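Local coordinates for DBF2 kinase activator protein MOB1 (PDB 2HJN) that activates the protein kinase DBF2 as its regulatory subunit, allowing phosphorylation by CDC15 in the mitotic exit network of budding yeast, at residues A[77-82]-A[215-220]; A[119-124]-A[128-133]; A[151-156]-A[167-172]. All coordinates share one frame; numbering follows the deposited sequence.

Contact 1 (A[77-82]-A[215-220]); sequences EWLAVH and FELLRP
F215 and L217 flank E216, the C' residue of the Schellman motif that ends helix 198-214, and both reach across to W78 and L79 near the start of helix 75-97, so that the end of one helix of the MOB helical fold is packed against the beginning of another. E216 has a positive phi, and L217 N turns back to A212 O. The reversal brings F215 and L217 out towards the same helix. L79 CD2 sits squarely over the F215 ring, 3.7 Å from the centroid and 6° off the normal, a CH-pi contact with the methyl above the middle of one face. W78 approaches the phenyl group at its far end. Its CD1 lies 3.6 Å from F215 CZ, which stands at the edge of the indole and near its plane. The two aromatic groups thus meet rim to rim with their planes at 58°, neither stacked on the other. With CG anti to the backbone N (chi1 -175°), the W78 indole is carried out beside F215, and its turn about the CB-CG bond presents CD1 and NE1. Hydrogen bonding of W78 NE1 to V67 O fixes that rotation and satisfies the polar edge. F211 of helix 198-214 touches W78, L79 and F215 and stacks with H82. A serine in place of F215 takes away the ring under L79 CD2, and would probably leave a gap beside the W78 edge and that methyl without its partner. Farther along the loop, L217 also rests on I166 and L174 of helix 165-187. Its CD2 points tip to tip at the other branch of L79, with L217 CD2 and L79 CD1 4.1 Å apart.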
# COMPACT_ATOMS: atom_id res chain seq x y z
N GLU A 77 8.51 -15.29 21.71
CA GLU A 77 7.20 -15.01 21.17
C GLU A 77 7.05 -13.57 20.68
O GLU A 77 6.53 -13.33 19.58
CB GLU A 77 6.08 -15.34 22.15
CG GLU A 77 5.23 -16.46 21.66
CD GLU A 77 4.18 -16.87 22.66
OE1 GLU A 77 3.15 -16.16 22.78
OE2 GLU A 77 4.41 -17.93 23.31
N TRP A 78 7.49 -12.64 21.53
CA TRP A 78 7.52 -11.22 21.25
C TRP A 78 8.32 -10.95 19.95
O TRP A 78 7.84 -10.26 19.04
CB TRP A 78 8.13 -10.50 22.46
CG TRP A 78 8.14 -9.00 22.41
CD1 TRP A 78 9.24 -8.21 22.28
CD2 TRP A 78 7.01 -8.13 22.49
NE1 TRP A 78 8.86 -6.88 22.29
CE2 TRP A 78 7.50 -6.81 22.42
CE3 TRP A 78 5.63 -8.34 22.62
CZ2 TRP A 78 6.66 -5.69 22.46
CZ3 TRP A 78 4.79 -7.23 22.68
CH2 TRP A 78 5.31 -5.93 22.59
N LEU A 79 9.51 -11.52 19.85
CA LEU A 79 10.32 -11.36 18.63
C LEU A 79 9.70 -12.04 17.37
O LEU A 79 9.70 -11.43 16.29
CB LEU A 79 11.77 -11.77 18.86
CG LEU A 79 12.56 -11.12 20.02
CD1 LEU A 79 14.07 -11.16 19.76
CD2 LEU A 79 12.11 -9.75 20.44
N ALA A 80 9.12 -13.24 17.54
CA ALA A 80 8.37 -13.92 16.47
C ALA A 80 7.16 -13.10 15.97
O ALA A 80 6.97 -12.93 14.76
CB ALA A 80 7.94 -15.34 16.91
N VAL A 81 6.33 -12.61 16.89
CA VAL A 81 5.22 -11.70 16.54
C VAL A 81 5.68 -10.51 15.72
O VAL A 81 5.11 -10.26 14.65
CB VAL A 81 4.40 -11.20 17.78
CG1 VAL A 81 3.41 -10.05 17.39
CG2 VAL A 81 3.63 -12.37 18.37
N HIS A 82 6.69 -9.78 16.19
CA HIS A 82 7.15 -8.61 15.47
C HIS A 82 7.88 -8.88 14.17
O HIS A 82 7.83 -8.04 13.29
CB HIS A 82 7.97 -7.69 16.37
CG HIS A 82 7.13 -7.09 17.45
ND1 HIS A 82 6.50 -5.88 17.32
CD2 HIS A 82 6.74 -7.60 18.64
CE1 HIS A 82 5.78 -5.64 18.40
NE2 HIS A 82 5.91 -6.67 19.22
N PHE A 215 16.94 -5.08 21.39
CA PHE A 215 17.34 -6.47 21.57
C PHE A 215 18.70 -6.81 20.99
O PHE A 215 19.07 -7.99 20.94
CB PHE A 215 16.25 -7.39 21.01
CG PHE A 215 14.95 -7.23 21.70
CD1 PHE A 215 14.72 -7.83 22.94
CD2 PHE A 215 13.96 -6.41 21.14
CE1 PHE A 215 13.51 -7.67 23.56
CE2 PHE A 215 12.75 -6.24 21.79
CZ PHE A 215 12.52 -6.87 23.01
N GLU A 216 19.44 -5.79 20.57
CA GLU A 216 20.73 -5.91 19.86
C GLU A 216 20.78 -6.86 18.66
O GLU A 216 21.78 -7.52 18.42
CB GLU A 216 21.98 -6.06 20.78
CG GLU A 216 21.84 -6.09 22.28
CD GLU A 216 23.17 -6.52 22.99
OE1 GLU A 216 24.11 -5.69 23.07
OE2 GLU A 216 23.26 -7.69 23.43
N LEU A 217 19.70 -6.89 17.88
CA LEU A 217 19.59 -7.76 16.72
C LEU A 217 20.42 -7.23 15.53
O LEU A 217 20.99 -8.00 14.75
CB LEU A 217 18.09 -7.94 16.34
CG LEU A 217 17.17 -8.36 17.51
CD1 LEU A 217 15.68 -8.23 17.21
CD2 LEU A 217 17.49 -9.73 18.00
N LEU A 218 20.48 -5.92 15.41
CA LEU A 218 21.21 -5.26 14.32
C LEU A 218 22.17 -4.27 14.88
O LEU A 218 21.88 -3.57 15.86
CB LEU A 218 20.27 -4.51 13.37
CG LEU A 218 19.37 -5.31 12.44
CD1 LEU A 218 18.77 -4.31 11.45
CD2 LEU A 218 20.12 -6.42 11.68
N ARG A 219 23.31 -4.21 14.21
CA ARG A 219 24.39 -3.36 14.63
C ARG A 219 24.60 -2.33 13.53
O ARG A 219 24.20 -2.58 12.37
CB ARG A 219 25.64 -4.21 14.88
CG ARG A 219 26.12 -4.98 13.65
CD ARG A 219 26.80 -6.29 14.06
NE ARG A 219 28.03 -6.01 14.81
CZ ARG A 219 29.22 -5.78 14.25
NH1 ARG A 219 29.36 -5.80 12.92
NH2 ARG A 219 30.27 -5.53 15.03
N PRO A 220 25.19 -1.18 13.89
CA PRO A 220 25.46 -0.06 12.99
C PRO A 220 25.97 -0.43 11.58
O PRO A 220 25.43 0.07 10.59
CB PRO A 220 26.47 0.79 13.79
CG PRO A 220 26.00 0.61 15.18
CD PRO A 220 25.62 -0.86 15.27

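Contact 2 (A[119-124]-A[128-133]); sequences WAFQKG and VSVSAP
W119 and V128 face each other as one antiparallel hydrogen-bonded pair, with their CA atoms 5.3 Å apart. Two nearly straight bonds clamp the backbones together: W119 N to V128 O at 3.0 Å, and V128 N to W119 O at 2.9 Å. Beside this clamp, the side chains interlock through F121. Its ring lies as a flat wedge whose edge is driven against two methyl bumps, V128 CG2 and V130 CG1, both near the ring plane. The tighter fit is at V130, where CG1 comes 3.5 Å from F121 CE1 and spans the rim on to CZ. Here the two side chains run past each other in opposite directions. V128 instead crosses the phenyl at about a right angle, and its CG2 lies 3.9 Å from F121 CE1. With V128 CG1 anti to the carbonyl carbon (chi1 -60°), CG2 falls between that carbon and the backbone N, where it fills the notch between the phenyl edge and W119 O. The other branch of V130, CG2, leans more loosely on W119 CB, 4.3 Å away. W119 itself turns its indole away from the 128-133 segment to lie on C138 and L139 of helix 132-147 and on R176, while its CD1 sits over one face of F121, towards the rim. The arrangement is a single antiparallel bridge closing a surface loop just before helix 132-147, where S131 is the N-cap, its OG weakly capping K134 N, and A132 in the first turn packs on the zinc ligands C101, C106 and H183 of the MOB fold.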
# COMPACT_ATOMS: atom_id res chain seq x y z
N TRP A 119 22.26 -12.98 -3.91
CA TRP A 119 21.40 -14.11 -3.45
C TRP A 119 22.01 -15.45 -3.83
O TRP A 119 22.38 -15.66 -4.98
CB TRP A 119 19.98 -14.03 -4.07
CG TRP A 119 18.94 -14.99 -3.46
CD1 TRP A 119 18.41 -16.12 -4.02
CD2 TRP A 119 18.38 -14.90 -2.15
NE1 TRP A 119 17.54 -16.71 -3.15
CE2 TRP A 119 17.52 -15.99 -1.99
CE3 TRP A 119 18.53 -13.98 -1.09
CZ2 TRP A 119 16.79 -16.20 -0.82
CZ3 TRP A 119 17.81 -14.19 0.09
CH2 TRP A 119 16.95 -15.29 0.21
N ALA A 120 22.09 -16.35 -2.85
CA ALA A 120 22.40 -17.77 -3.13
C ALA A 120 21.12 -18.56 -3.34
O ALA A 120 20.25 -18.65 -2.45
CB ALA A 120 23.20 -18.37 -2.03
N PHE A 121 21.02 -19.13 -4.54
CA PHE A 121 19.84 -19.83 -4.98
C PHE A 121 19.75 -21.24 -4.37
O PHE A 121 18.66 -21.69 -4.03
CB PHE A 121 19.81 -19.92 -6.52
CG PHE A 121 19.31 -18.68 -7.18
CD1 PHE A 121 20.19 -17.77 -7.75
CD2 PHE A 121 17.96 -18.39 -7.17
CE1 PHE A 121 19.71 -16.60 -8.32
CE2 PHE A 121 17.48 -17.21 -7.74
CZ PHE A 121 18.36 -16.33 -8.31
N GLN A 122 20.90 -21.91 -4.24
CA GLN A 122 21.02 -23.19 -3.54
C GLN A 122 21.82 -23.01 -2.24
O GLN A 122 22.89 -22.42 -2.26
CB GLN A 122 21.71 -24.20 -4.44
N LYS A 123 21.31 -23.49 -1.10
CA LYS A 123 22.00 -23.22 0.19
C LYS A 123 23.43 -23.80 0.26
O LYS A 123 23.66 -24.92 -0.19
CB LYS A 123 21.14 -23.64 1.39
CG LYS A 123 21.52 -22.95 2.70
CD LYS A 123 20.86 -23.61 3.92
CE LYS A 123 21.69 -24.77 4.47
NZ LYS A 123 22.98 -24.33 5.13
N GLY A 124 24.37 -23.02 0.81
CA GLY A 124 25.81 -23.36 0.78
C GLY A 124 26.59 -23.03 -0.49
O GLY A 124 27.79 -23.31 -0.56
N VAL A 128 24.96 -14.67 -5.96
CA VAL A 128 25.17 -14.00 -7.24
C VAL A 128 24.34 -12.70 -7.40
O VAL A 128 23.35 -12.47 -6.69
CB VAL A 128 24.86 -15.02 -8.39
CG1 VAL A 128 25.82 -16.27 -8.29
CG2 VAL A 128 23.42 -15.48 -8.36
N SER A 129 24.78 -11.84 -8.32
CA SER A 129 24.02 -10.72 -8.84
C SER A 129 22.68 -11.15 -9.54
O SER A 129 22.64 -12.08 -10.38
CB SER A 129 24.95 -9.92 -9.79
OG SER A 129 24.24 -9.00 -10.61
N VAL A 130 21.59 -10.48 -9.13
CA VAL A 130 20.24 -10.68 -9.66
C VAL A 130 19.50 -9.32 -9.71
O VAL A 130 19.92 -8.35 -9.07
CB VAL A 130 19.38 -11.74 -8.81
CG1 VAL A 130 19.96 -13.14 -8.91
CG2 VAL A 130 19.25 -11.35 -7.34
N SER A 131 18.43 -9.23 -10.49
CA SER A 131 17.70 -7.91 -10.65
C SER A 131 17.03 -7.63 -9.30
O SER A 131 16.87 -8.57 -8.51
CB SER A 131 16.68 -8.02 -11.78
OG SER A 131 15.57 -8.84 -11.40
N ALA A 132 16.64 -6.39 -9.00
CA ALA A 132 16.07 -6.10 -7.66
C ALA A 132 14.76 -6.89 -7.46
O ALA A 132 14.56 -7.49 -6.43
CB ALA A 132 15.80 -4.59 -7.48
N PRO A 133 13.85 -6.88 -8.44
CA PRO A 133 12.59 -7.63 -8.15
C PRO A 133 12.75 -9.16 -8.01
O PRO A 133 12.00 -9.80 -7.28
CB PRO A 133 11.71 -7.25 -9.32
CG PRO A 133 12.73 -7.00 -10.47
CD PRO A 133 13.82 -6.26 -9.78

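Contact 3 (A[151-156]-A[167-172]); sequences SLFPSK and QRVIQP
V169 meets the 151-156 loop with both prongs of its fork, each prong taking a different residue. CG1 comes 3.5 Å from F153 CE1, and CG2 lies 3.9 Å from L152 CD2. The fork is set by a chi1 of -169°, which leaves CG1 anti to the backbone N and CG2 beside the backbone N, anti to the carbonyl carbon, so that the two methyls splay between the leucine and the phenyl. L152 crosses the valine obliquely, whereas F153 slides past it in the opposite direction, offering one corner of its ring. I170 adds a second touch to this corner: its side chain crosses that of F153 at about a right angle, with I170 CD1 4.1 Å from F153 CZ. All of these contacts are apolar, and no hydrogen bond joins the loop to the helix here. The helical side is not a plain alpha-helix. Helix 165-187 opens into a wider pi-type turn at 167-170 and kinks at P172, whose ring nitrogen carries no hydrogen to bond to the turn before. V169 and I170 therefore both project from a distorted turn near the start of the helix. Beyond this first shell, F153 is gripped by other rings, with F147 at the end of helix 132-147 and F165 at the head of helix 165-187 each meeting it edge-to-face. F34 and I173 pack on it as well, and A80 of helix 75-97 also touches it, while I170 also touches F165 and C83. Polar bonds also brace the loop: E150 OE1 accepts from S155 N, and S151 OG bonds to D149 OD1. P154 touches F161, and K156 NZ, at the far end of the segment, reaches T158 OG1.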
# COMPACT_ATOMS: atom_id res chain seq x y z
N SER A 151 9.07 -26.32 12.86
CA SER A 151 10.26 -26.53 13.70
C SER A 151 11.01 -25.22 14.03
O SER A 151 11.98 -25.22 14.82
CB SER A 151 11.24 -27.50 13.00
OG SER A 151 12.01 -26.84 11.98
N LEU A 152 10.60 -24.11 13.39
CA LEU A 152 11.25 -22.83 13.62
C LEU A 152 10.28 -21.92 14.34
O LEU A 152 10.58 -21.40 15.40
CB LEU A 152 11.76 -22.22 12.30
CG LEU A 152 12.88 -22.97 11.54
CD1 LEU A 152 13.22 -22.25 10.23
CD2 LEU A 152 14.19 -23.26 12.37
N PHE A 153 9.08 -21.80 13.75
CA PHE A 153 8.02 -20.97 14.23
C PHE A 153 6.84 -21.89 14.60
O PHE A 153 6.04 -22.25 13.73
CB PHE A 153 7.62 -19.97 13.12
CG PHE A 153 8.58 -18.78 12.98
CD1 PHE A 153 9.74 -18.88 12.21
CD2 PHE A 153 8.28 -17.56 13.56
CE1 PHE A 153 10.63 -17.76 12.06
CE2 PHE A 153 9.14 -16.46 13.42
CZ PHE A 153 10.33 -16.58 12.67
N PRO A 154 6.77 -22.31 15.87
CA PRO A 154 5.71 -23.26 16.24
C PRO A 154 4.31 -22.70 15.95
O PRO A 154 4.00 -21.55 16.31
CB PRO A 154 5.94 -23.49 17.74
CG PRO A 154 6.92 -22.43 18.17
CD PRO A 154 7.65 -21.97 16.99
N SER A 155 3.49 -23.46 15.24
CA SER A 155 2.17 -22.98 14.82
C SER A 155 1.05 -23.46 15.75
O SER A 155 -0.14 -23.37 15.41
CB SER A 155 1.88 -23.42 13.38
OG SER A 155 1.41 -24.76 13.34
N LYS A 156 1.43 -23.94 16.93
CA LYS A 156 0.46 -24.28 17.96
C LYS A 156 0.95 -23.78 19.31
O LYS A 156 2.12 -23.42 19.45
CB LYS A 156 0.18 -25.80 17.97
CG LYS A 156 1.42 -26.68 18.08
CD LYS A 156 1.34 -27.92 17.19
CE LYS A 156 2.59 -28.78 17.34
NZ LYS A 156 2.64 -29.48 18.67
N GLN A 167 19.31 -15.99 17.44
CA GLN A 167 20.56 -15.80 16.69
C GLN A 167 20.54 -16.46 15.34
O GLN A 167 21.09 -15.93 14.37
CB GLN A 167 21.74 -16.38 17.49
CG GLN A 167 21.89 -15.78 18.93
CD GLN A 167 20.78 -16.18 19.89
OE1 GLN A 167 20.30 -17.34 19.90
NE2 GLN A 167 20.36 -15.22 20.71
N ARG A 168 19.93 -17.64 15.28
CA ARG A 168 19.96 -18.48 14.08
C ARG A 168 18.77 -18.26 13.14
O ARG A 168 18.84 -18.62 11.97
CB ARG A 168 20.01 -19.93 14.48
N VAL A 169 17.66 -17.76 13.67
CA VAL A 169 16.47 -17.56 12.82
C VAL A 169 16.09 -16.09 12.69
O VAL A 169 16.02 -15.55 11.56
CB VAL A 169 15.24 -18.33 13.34
CG1 VAL A 169 14.10 -18.31 12.29
CG2 VAL A 169 15.59 -19.81 13.68
N ILE A 170 15.87 -15.44 13.84
CA ILE A 170 15.44 -14.02 13.86
C ILE A 170 16.48 -13.06 13.22
O ILE A 170 16.15 -12.27 12.29
CB ILE A 170 15.00 -13.57 15.30
CG1 ILE A 170 13.72 -14.30 15.79
CG2 ILE A 170 14.82 -12.04 15.37
CD1 ILE A 170 12.35 -13.85 15.05
N GLN A 171 17.73 -13.15 13.64
CA GLN A 171 18.77 -12.21 13.14
C GLN A 171 19.05 -12.20 11.65
O GLN A 171 19.17 -11.11 11.05
CB GLN A 171 20.07 -12.28 13.96
CG GLN A 171 20.02 -11.36 15.14
CD GLN A 171 21.22 -11.50 16.04
OE1 GLN A 171 22.15 -10.69 15.96
NE2 GLN A 171 21.23 -12.52 16.91
N PRO A 172 19.18 -13.40 11.04
CA PRO A 172 19.30 -13.50 9.58
C PRO A 172 18.07 -12.89 8.84
O PRO A 172 18.26 -12.15 7.87
CB PRO A 172 19.42 -15.00 9.35
CG PRO A 172 20.07 -15.54 10.75
CD PRO A 172 19.31 -14.72 11.72

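Overall arrangement
Contact 3 is largely buried, contact 1 partly so, and contact 2 lies on the surface. Contacts 1 and 3 are neighbours, with centres 12 Å apart: helix 75-97 forms one side of contact 1 and touches contact 3, while helix 165-187 carries contact 3 and is touched by L79 and L217. Each tethers a loop to a helix by apolar side chains alone, contact 1 through an aromatic face and rims, contact 3 through branched aliphatic groups against a leucine and a ring. Contact 2, centred 25 Å from contact 1, adds paired backbone bonds to its apolar contacts and is the one near the zinc. Helix 132-147 starts at contact 2 and, through F147, ends beside contact 3.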